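Local coordinates for Sts-2 protein (Mus musculus, PDB 3D4I), which has an acid-dependent phosphatase activity in the histidine phosphatase domain described here and, as a whole protein, interferes with CBL-mediated down-regulation of activated receptors, at residues Thr90-Ser95 / Leu117-Glu122; His17-Asp22 / Ser68-Phe73; Lys59-Asp64 / Pro96-Val101. All blocks are in the same frame, centred on the assembly; numbering follows the deposited sequence.

All three contacts belong to the histidine phosphatase domain. Along the chain, interaction 2 closes before interaction 1 opens, and interaction 3 alternates with both. Interaction 1 pairs strand 89-94 with border strand 119-121; helix 98-111, whose start enters interaction 3, connects them. The centres of interactions 1 and 3 lie about 17 Å apart, yet they touch, Ser95 packing on Cys100 and Val101, and Val121 and Glu122 on Pro96. Interaction 2, centred about 12 Å from interaction 3 and about 19 Å from interaction 1, sets helix 69-85 against the loop after strand 11-16. Interactions 2 and 3 meet through His17, Arg20 and Arg99, a basic cluster consistent with the family's phosphate pocket.

Interaction 1: Thr90-Ser95 / Leu117-Glu122; sequences TAVFAS and LKIRVE
Arg120 lies across the ring of Phe93, its neighbour on the parallel strand. Its CB starts 3.6 Å from Phe93 CD2. CG stands anti to the carbonyl carbon (chi1 -76°) and passes Val92 O, and a bend at chi2 lays CD over one ring face, a CH-pi contact 4.0 Å from the Phe93 centroid and offset toward the rim. At the tip NH1 sits 3.7 Å from Phe93 CZ and close to Ala91 CB, the guanidinium plane turned 46° from the ring, while NE has a long, weak ion pair with Asp154. A serine in place of Phe93 would remove that ring face and would probably let the arginine chain swing more freely. The backbones are joined by Arg120 N to Val92 O (2.9 Å, nearly straight at 172°), Ala94 N to Arg120 O and Glu122 N to Ala94 O. A water spans Val92 N and Lys118 O. On the other sheet face Ala94 CB meets Ile119 CG2 at 3.8 Å, and Val92 and Ile119 both pack on Leu108 of helix 98-111. This is parallel pairing within a beta-alpha-beta unit, strand 89-94, helix 98-111, strand 119-121, with the last strand outermost in this chain's sheet.

Interaction 2: His17-Asp22 / Ser68-Phe73; sequences HGERVD and SSCGIF
Ser68 OG is held by two bonds: it donates to Glu19 OE1 at a short 2.6 Å and accepts from Gly71 N at 2.9 Å. The second is a capping bond, Ser68 being the N-cap residue of helix 69-85, and chi1 of 64° tucks the hydroxyl between Ser68's own N and carbonyl carbon, where it can face the helix turn. Glu19 reaches it with an extended chain, offering the lone pair of OE1 that lies away from OE2. A backbone bond runs alongside, Ser68 N to Glu19 O at 3.0 Å. The backbones come close at the two glycines: a modelled CB on Gly71 would fall 2.3 Å from Glu19 O, and one on Gly18 would run into Gly71 O. Gly18 and His17 belong to the Arg-His-Gly signature of histidine phosphatases; His17 ND1 gives Gly18 O a straight bond (2.8 Å, 176°) in the ring plane, which fixes the imidazole's rotation. Asn46 ND2 also binds Glu19 OE1, and OE2 accepts from Gly261 N of the second subunit. A buried carboxylate fed by neutral donors beside a helix N-terminus is probably stabilised as an anion, and here it ties loop, helix and dimer partner together.

Interaction 3: Lys59-Asp64 / Pro96-Val101; sequences KDFEND and PALRCV
Phe61 makes the first touch, presenting the edge of its ring to Leu98: CE1 lies 3.6 Å from Leu98 CD2, which sits near the ring plane. The same ring has a cation-pi contact with Arg54. Asn63 joins in through its carbonyl, whose O is linked by one water to Arg99 NH1, each leg 2.7 Å. Asp64 then carries the polar contact. With CG anti to the backbone N (chi1 -173°), its carboxylate extends to the start of helix 98-111, where OD1 accepts Leu98 N at 2.8 Å in an almost linear bond (171°), on the syn side and 16° out of the carboxylate plane. A second water, 2.8 Å from Asp64 OD1, accepts from both Arg99 N and Arg99 NH1; both waters lie at the guanidinium edge. Asp64 OD2 forms a salt bridge with Arg54 and takes a third water shared with Pro96 O. Arg99, whose direct salt bridge is to Glu132, stays 4.5 Å from Asp64 OD1 at NH1. The aspartate thus serves one N-H of the helix's first turn directly and the next through water, and its negative charge would be expected to suit both the helix start and the arginine that leans on His17 and His202.

Interaction 1: Thr90-Ser95 / Leu117-Glu122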
loop_
_atom_site.group_PDB
_atom_site.type_symbol
_atom_site.label_atom_id
_atom_site.label_comp_id
_atom_site.label_asym_id
_atom_site.label_seq_id
_atom_site.Cartn_x
_atom_site.Cartn_y
_atom_site.Cartn_z
ATOM N N THR A 90 -21.823 -0.021 -12.654
ATOM C CA THR A 90 -22.733 0.912 -13.332
ATOM C C THR A 90 -23.008 2.211 -12.591
ATOM O O THR A 90 -23.576 3.150 -13.149
ATOM C CB THR A 90 -24.096 0.229 -13.621
ATOM O OG1 THR A 90 -24.685 -0.201 -12.388
ATOM C CG2 THR A 90 -23.894 -0.974 -14.504
ATOM N N ALA A 91 -22.658 2.266 -11.311
ATOM C CA ALA A 91 -22.932 3.449 -10.526
ATOM C C ALA A 91 -22.085 3.436 -9.265
ATOM O O ALA A 91 -21.689 2.378 -8.788
ATOM C CB ALA A 91 -24.409 3.551 -10.175
ATOM N N VAL A 92 -21.792 4.632 -8.763
ATOM C CA VAL A 92 -21.097 4.782 -7.501
ATOM C C VAL A 92 -21.592 5.958 -6.697
ATOM O O VAL A 92 -21.752 7.088 -7.199
ATOM C CB VAL A 92 -19.515 4.606 -7.548
ATOM C CG1 VAL A 92 -18.964 4.199 -8.905
ATOM C CG2 VAL A 92 -18.733 5.732 -6.874
ATOM N N PHE A 93 -21.914 5.625 -5.457
ATOM C CA PHE A 93 -22.336 6.567 -4.464
ATOM C C PHE A 93 -21.240 6.616 -3.410
ATOM O O PHE A 93 -20.606 5.583 -3.118
ATOM C CB PHE A 93 -23.660 6.117 -3.854
ATOM C CG PHE A 93 -24.789 6.051 -4.843
ATOM C CD1 PHE A 93 -24.910 4.959 -5.701
ATOM C CD2 PHE A 93 -25.727 7.083 -4.933
ATOM C CE1 PHE A 93 -25.950 4.895 -6.651
ATOM C CE2 PHE A 93 -26.780 7.015 -5.862
ATOM C CZ PHE A 93 -26.885 5.921 -6.718
ATOM N N ALA A 94 -20.985 7.805 -2.868
ATOM C CA ALA A 94 -19.997 7.941 -1.799
ATOM C C ALA A 94 -20.525 8.839 -0.698
ATOM O O ALA A 94 -21.222 9.821 -0.963
ATOM C CB ALA A 94 -18.678 8.531 -2.358
ATOM N N SER A 95 -20.160 8.517 0.531
ATOM C CA SER A 95 -20.251 9.438 1.645
ATOM C C SER A 95 -19.505 10.750 1.349
ATOM O O SER A 95 -18.458 10.739 0.693
ATOM C CB SER A 95 -19.669 8.761 2.884
ATOM O OG SER A 95 -19.295 9.713 3.856
ATOM N N LEU A 117 -18.383 7.295 -15.270
ATOM C CA LEU A 117 -19.310 7.374 -14.145
ATOM C C LEU A 117 -19.000 8.554 -13.246
ATOM O O LEU A 117 -17.847 8.747 -12.857
ATOM C CB LEU A 117 -19.265 6.082 -13.326
ATOM C CG LEU A 117 -19.494 4.781 -14.089
ATOM C CD1 LEU A 117 -19.360 3.562 -13.168
ATOM C CD2 LEU A 117 -20.878 4.807 -14.748
ATOM N N LYS A 118 -20.029 9.319 -12.897
ATOM C CA LYS A 118 -19.895 10.373 -11.912
ATOM C C LYS A 118 -20.170 9.844 -10.518
ATOM O O LYS A 118 -21.094 9.041 -10.310
ATOM C CB LYS A 118 -20.865 11.537 -12.185
ATOM C CG LYS A 118 -20.864 12.063 -13.602
ATOM C CD LYS A 118 -21.573 13.410 -13.681
ATOM C CE LYS A 118 -21.946 13.724 -15.114
ATOM N NZ LYS A 118 -20.744 13.761 -16.007
ATOM N N ILE A 119 -19.397 10.337 -9.558
ATOM C CA ILE A 119 -19.578 9.967 -8.165
ATOM C C ILE A 119 -20.776 10.707 -7.632
ATOM O O ILE A 119 -20.818 11.940 -7.673
ATOM C CB ILE A 119 -18.329 10.290 -7.313
ATOM C CG1 ILE A 119 -17.113 9.469 -7.790
ATOM C CG2 ILE A 119 -18.623 10.071 -5.811
ATOM C CD1 ILE A 119 -15.753 10.060 -7.360
ATOM N N ARG A 120 -21.748 9.949 -7.127
ATOM C CA ARG A 120 -22.932 10.531 -6.522
ATOM C C ARG A 120 -22.719 10.683 -5.033
ATOM O O ARG A 120 -22.678 9.688 -4.306
ATOM C CB ARG A 120 -24.145 9.658 -6.806
ATOM C CG ARG A 120 -24.619 9.841 -8.233
ATOM C CD ARG A 120 -25.207 8.581 -8.804
ATOM N NE ARG A 120 -25.847 8.859 -10.087
ATOM C CZ ARG A 120 -26.515 7.964 -10.800
ATOM N NH1 ARG A 120 -26.621 6.717 -10.372
ATOM N NH2 ARG A 120 -27.078 8.326 -11.947
ATOM N N VAL A 121 -22.580 11.928 -4.584
ATOM C CA VAL A 121 -22.316 12.153 -3.167
ATOM C C VAL A 121 -23.630 12.101 -2.400
ATOM O O VAL A 121 -24.566 12.882 -2.665
ATOM C CB VAL A 121 -21.524 13.460 -2.900
ATOM C CG1 VAL A 121 -21.295 13.668 -1.386
ATOM C CG2 VAL A 121 -20.193 13.436 -3.621
ATOM N N GLU A 122 -23.693 11.151 -1.476
ATOM C CA GLU A 122 -24.892 10.882 -0.697
ATOM C C GLU A 122 -24.610 11.040 0.792
ATOM O O GLU A 122 -24.113 10.119 1.431
ATOM C CB GLU A 122 -25.437 9.470 -0.990
ATOM C CG GLU A 122 -26.734 9.097 -0.202
ATOM C CD GLU A 122 -27.839 10.154 -0.335
ATOM O OE1 GLU A 122 -28.339 10.314 -1.454
ATOM O OE2 GLU A 122 -28.200 10.818 0.674
HETATM O O HOH W 1 -22.659 6.969 -10.604
#

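Interaction 2: His17-Asp22 / Ser68-Phe73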
loop_
_atom_site.group_PDB
_atom_site.type_symbol
_atom_site.label_atom_id
_atom_site.label_comp_id
_atom_site.label_asym_id
_atom_site.label_seq_id
_atom_site.Cartn_x
_atom_site.Cartn_y
_atom_site.Cartn_z
ATOM N N HIS A 17 -13.806 2.921 3.199
ATOM C CA HIS A 17 -12.738 3.767 2.707
ATOM C C HIS A 17 -11.366 3.183 3.093
ATOM O O HIS A 17 -11.251 2.386 4.026
ATOM C CB HIS A 17 -12.900 5.199 3.279
ATOM C CG HIS A 17 -12.909 5.255 4.782
ATOM N ND1 HIS A 17 -11.769 5.115 5.545
ATOM C CD2 HIS A 17 -13.928 5.446 5.657
ATOM C CE1 HIS A 17 -12.087 5.217 6.827
ATOM N NE2 HIS A 17 -13.392 5.418 6.920
ATOM N N GLY A 18 -10.331 3.613 2.392
ATOM C CA GLY A 18 -8.949 3.255 2.728
ATOM C C GLY A 18 -8.424 3.900 3.990
ATOM O O GLY A 18 -9.114 4.698 4.664
ATOM N N GLU A 19 -7.190 3.543 4.322
ATOM C CA GLU A 19 -6.568 4.030 5.552
ATOM C C GLU A 19 -6.590 5.571 5.574
ATOM O O GLU A 19 -6.229 6.221 4.594
ATOM C CB GLU A 19 -5.131 3.515 5.638
ATOM C CG GLU A 19 -4.432 3.916 6.946
ATOM C CD GLU A 19 -2.968 3.523 6.917
ATOM O OE1 GLU A 19 -2.206 4.233 6.247
ATOM O OE2 GLU A 19 -2.581 2.560 7.613
ATOM N N ARG A 20 -7.039 6.132 6.693
ATOM C CA ARG A 20 -7.050 7.579 6.883
ATOM C C ARG A 20 -5.792 8.055 7.633
ATOM O O ARG A 20 -5.257 7.344 8.501
ATOM C CB ARG A 20 -8.360 8.028 7.564
ATOM C CG ARG A 20 -8.742 7.260 8.787
ATOM C CD ARG A 20 -10.182 7.521 9.242
ATOM N NE ARG A 20 -10.321 8.824 9.867
ATOM C CZ ARG A 20 -11.416 9.231 10.510
ATOM N NH1 ARG A 20 -12.474 8.406 10.632
ATOM N NH2 ARG A 20 -11.440 10.449 11.053
ATOM N N VAL A 21 -5.270 9.220 7.241
ATOM C CA VAL A 21 -3.975 9.680 7.781
ATOM C C VAL A 21 -4.005 9.743 9.289
ATOM O O VAL A 21 -3.012 9.396 9.935
ATOM C CB VAL A 21 -3.503 11.077 7.250
ATOM C CG1 VAL A 21 -2.918 10.934 5.866
ATOM C CG2 VAL A 21 -4.613 12.097 7.303
ATOM N N ASP A 22 -5.139 10.159 9.851
ATOM C CA ASP A 22 -5.209 10.277 11.318
ATOM C C ASP A 22 -5.266 8.943 12.069
ATOM O O ASP A 22 -5.055 8.934 13.274
ATOM C CB ASP A 22 -6.346 11.202 11.779
ATOM C CG ASP A 22 -7.722 10.728 11.335
ATOM O OD1 ASP A 22 -7.842 10.108 10.262
ATOM O OD2 ASP A 22 -8.700 11.003 12.053
ATOM N N SER A 68 -4.340 8.298 3.651
ATOM C CA SER A 68 -2.870 8.212 3.653
ATOM C C SER A 68 -2.399 7.676 2.323
ATOM O O SER A 68 -3.215 7.200 1.512
ATOM C CB SER A 68 -2.420 7.268 4.756
ATOM O OG SER A 68 -2.890 5.946 4.468
ATOM N N SER A 69 -1.088 7.727 2.082
ATOM C CA SER A 69 -0.516 7.086 0.892
ATOM C C SER A 69 -0.891 5.593 0.817
ATOM O O SER A 69 -1.196 5.065 -0.257
ATOM C CB SER A 69 1.006 7.240 0.922
ATOM O OG SER A 69 1.330 8.634 0.876
ATOM N N CYS A 70 -0.885 4.927 1.965
ATOM C CA CYS A 70 -1.258 3.504 2.023
ATOM C C CYS A 70 -2.763 3.320 1.706
ATOM O O CYS A 70 -3.130 2.391 0.993
ATOM C CB CYS A 70 -0.929 2.937 3.399
ATOM S SG CYS A 70 -1.215 1.159 3.548
ATOM N N GLY A 71 -3.618 4.216 2.202
ATOM C CA GLY A 71 -5.064 4.165 1.854
ATOM C C GLY A 71 -5.304 4.290 0.353
ATOM O O GLY A 71 -6.176 3.620 -0.220
ATOM N N ILE A 72 -4.552 5.180 -0.284
ATOM C CA ILE A 72 -4.615 5.341 -1.748
ATOM C C ILE A 72 -4.204 4.054 -2.442
ATOM O O ILE A 72 -4.861 3.640 -3.396
ATOM C CB ILE A 72 -3.711 6.518 -2.242
ATOM C CG1 ILE A 72 -4.245 7.862 -1.710
ATOM C CG2 ILE A 72 -3.625 6.536 -3.777
ATOM C CD1 ILE A 72 -3.194 9.041 -1.780
ATOM N N PHE A 73 -3.092 3.453 -1.999
ATOM C CA PHE A 73 -2.669 2.141 -2.501
ATOM C C PHE A 73 -3.777 1.080 -2.331
ATOM O O PHE A 73 -4.056 0.340 -3.278
ATOM C CB PHE A 73 -1.331 1.697 -1.853
ATOM C CG PHE A 73 -1.259 0.213 -1.518
ATOM C CD1 PHE A 73 -1.024 -0.741 -2.526
ATOM C CD2 PHE A 73 -1.413 -0.221 -0.204
ATOM C CE1 PHE A 73 -0.956 -2.111 -2.209
ATOM C CE2 PHE A 73 -1.339 -1.611 0.127
ATOM C CZ PHE A 73 -1.121 -2.540 -0.894
#

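Interaction 3: Lys59-Asp64 / Pro96-Val101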
loop_
_atom_site.group_PDB
_atom_site.type_symbol
_atom_site.label_atom_id
_atom_site.label_comp_id
_atom_site.label_asym_id
_atom_site.label_seq_id
_atom_site.Cartn_x
_atom_site.Cartn_y
_atom_site.Cartn_z
ATOM N N LYS A 59 -7.090 24.410 7.527
ATOM C CA LYS A 59 -7.715 24.147 8.831
ATOM C C LYS A 59 -8.991 23.294 8.808
ATOM O O LYS A 59 -9.337 22.685 9.816
ATOM C CB LYS A 59 -7.968 25.456 9.602
ATOM C CG LYS A 59 -6.986 25.714 10.742
ATOM C CD LYS A 59 -7.463 26.868 11.635
ATOM C CE LYS A 59 -7.228 26.595 13.125
ATOM N NZ LYS A 59 -8.208 25.601 13.678
ATOM N N ASP A 60 -9.684 23.247 7.671
ATOM C CA ASP A 60 -10.933 22.479 7.571
ATOM C C ASP A 60 -10.741 20.960 7.491
ATOM O O ASP A 60 -11.688 20.193 7.694
ATOM C CB ASP A 60 -11.767 22.977 6.389
ATOM C CG ASP A 60 -12.394 24.344 6.637
ATOM O OD1 ASP A 60 -12.326 24.863 7.777
ATOM O OD2 ASP A 60 -12.958 24.906 5.668
ATOM N N PHE A 61 -9.515 20.522 7.203
ATOM C CA PHE A 61 -9.182 19.098 7.191
ATOM C C PHE A 61 -9.185 18.476 8.586
ATOM O O PHE A 61 -9.254 17.256 8.725
ATOM C CB PHE A 61 -7.837 18.876 6.515
ATOM C CG PHE A 61 -7.842 19.168 5.046
ATOM C CD1 PHE A 61 -8.281 18.209 4.129
ATOM C CD2 PHE A 61 -7.387 20.398 4.566
ATOM C CE1 PHE A 61 -8.279 18.480 2.769
ATOM C CE2 PHE A 61 -7.374 20.671 3.190
ATOM C CZ PHE A 61 -7.813 19.719 2.295
ATOM N N GLU A 62 -9.124 19.334 9.605
ATOM C CA GLU A 62 -9.197 18.955 11.027
ATOM C C GLU A 62 -10.098 17.723 11.213
ATOM O O GLU A 62 -9.640 16.683 11.688
ATOM C CB GLU A 62 -9.687 20.170 11.861
ATOM C CG GLU A 62 -10.227 19.847 13.259
ATOM C CD GLU A 62 -10.761 21.066 14.012
ATOM O OE1 GLU A 62 -11.389 21.957 13.397
ATOM O OE2 GLU A 62 -10.571 21.117 15.243
ATOM N N ASN A 63 -11.354 17.829 10.783
ATOM C CA ASN A 63 -12.372 16.785 11.019
ATOM C C ASN A 63 -12.729 15.945 9.801
ATOM O O ASN A 63 -13.693 15.160 9.840
ATOM C CB ASN A 63 -13.659 17.421 11.567
ATOM C CG ASN A 63 -13.462 18.028 12.945
ATOM O OD1 ASN A 63 -12.777 17.451 13.808
ATOM N ND2 ASN A 63 -14.047 19.197 13.157
ATOM N N ASP A 64 -11.964 16.117 8.728
ATOM C CA ASP A 64 -12.288 15.516 7.437
ATOM C C ASP A 64 -10.974 15.112 6.790
ATOM O O ASP A 64 -10.585 15.656 5.773
ATOM C CB ASP A 64 -13.073 16.511 6.568
ATOM C CG ASP A 64 -13.586 15.893 5.261
ATOM O OD1 ASP A 64 -13.919 14.673 5.218
ATOM O OD2 ASP A 64 -13.659 16.640 4.272
ATOM N N PRO A 96 -20.048 11.893 1.813
ATOM C CA PRO A 96 -19.394 13.199 1.564
ATOM C C PRO A 96 -17.994 13.388 2.228
ATOM O O PRO A 96 -17.267 14.349 1.886
ATOM C CB PRO A 96 -20.415 14.210 2.122
ATOM C CG PRO A 96 -21.165 13.440 3.202
ATOM C CD PRO A 96 -21.301 12.044 2.577
ATOM N N ALA A 97 -17.622 12.500 3.155
ATOM C CA ALA A 97 -16.289 12.521 3.768
ATOM C C ALA A 97 -15.198 12.415 2.704
ATOM O O ALA A 97 -15.303 11.624 1.753
ATOM C CB ALA A 97 -16.141 11.418 4.811
ATOM N N LEU A 98 -14.149 13.220 2.850
ATOM C CA LEU A 98 -13.074 13.231 1.866
ATOM C C LEU A 98 -12.525 11.836 1.623
ATOM O O LEU A 98 -12.338 11.442 0.485
ATOM C CB LEU A 98 -11.929 14.154 2.339
ATOM C CG LEU A 98 -10.711 14.296 1.422
ATOM C CD1 LEU A 98 -11.104 14.772 0.026
ATOM C CD2 LEU A 98 -9.684 15.257 2.080
ATOM N N ARG A 99 -12.240 11.118 2.705
ATOM C CA ARG A 99 -11.671 9.765 2.636
ATOM C C ARG A 99 -12.510 8.821 1.776
ATOM O O ARG A 99 -11.954 7.990 1.058
ATOM C CB ARG A 99 -11.435 9.202 4.055
ATOM C CG ARG A 99 -12.710 9.036 4.904
ATOM C CD ARG A 99 -12.299 8.872 6.338
ATOM N NE ARG A 99 -13.394 8.700 7.287
ATOM C CZ ARG A 99 -14.034 9.667 7.938
ATOM N NH1 ARG A 99 -13.780 10.960 7.704
ATOM N NH2 ARG A 99 -14.966 9.329 8.818
ATOM N N CYS A 100 -13.838 8.995 1.814
ATOM C CA CYS A 100 -14.758 8.190 1.017
ATOM C C CYS A 100 -14.797 8.616 -0.430
ATOM O O CYS A 100 -14.688 7.776 -1.316
ATOM C CB CYS A 100 -16.177 8.199 1.610
ATOM S SG CYS A 100 -16.259 7.571 3.278
ATOM N N VAL A 101 -14.943 9.916 -0.691
ATOM C CA VAL A 101 -14.865 10.399 -2.090
ATOM C C VAL A 101 -13.498 10.048 -2.754
ATOM O O VAL A 101 -13.456 9.677 -3.945
ATOM C CB VAL A 101 -15.222 11.926 -2.243
ATOM C CG1 VAL A 101 -15.177 12.345 -3.689
ATOM C CG2 VAL A 101 -16.619 12.234 -1.713
HETATM O O HOH W 2 -14.991 13.008 8.992
HETATM O O HOH W 3 -12.378 12.361 5.499
HETATM O O HOH W 4 -15.447 16.364 2.390
#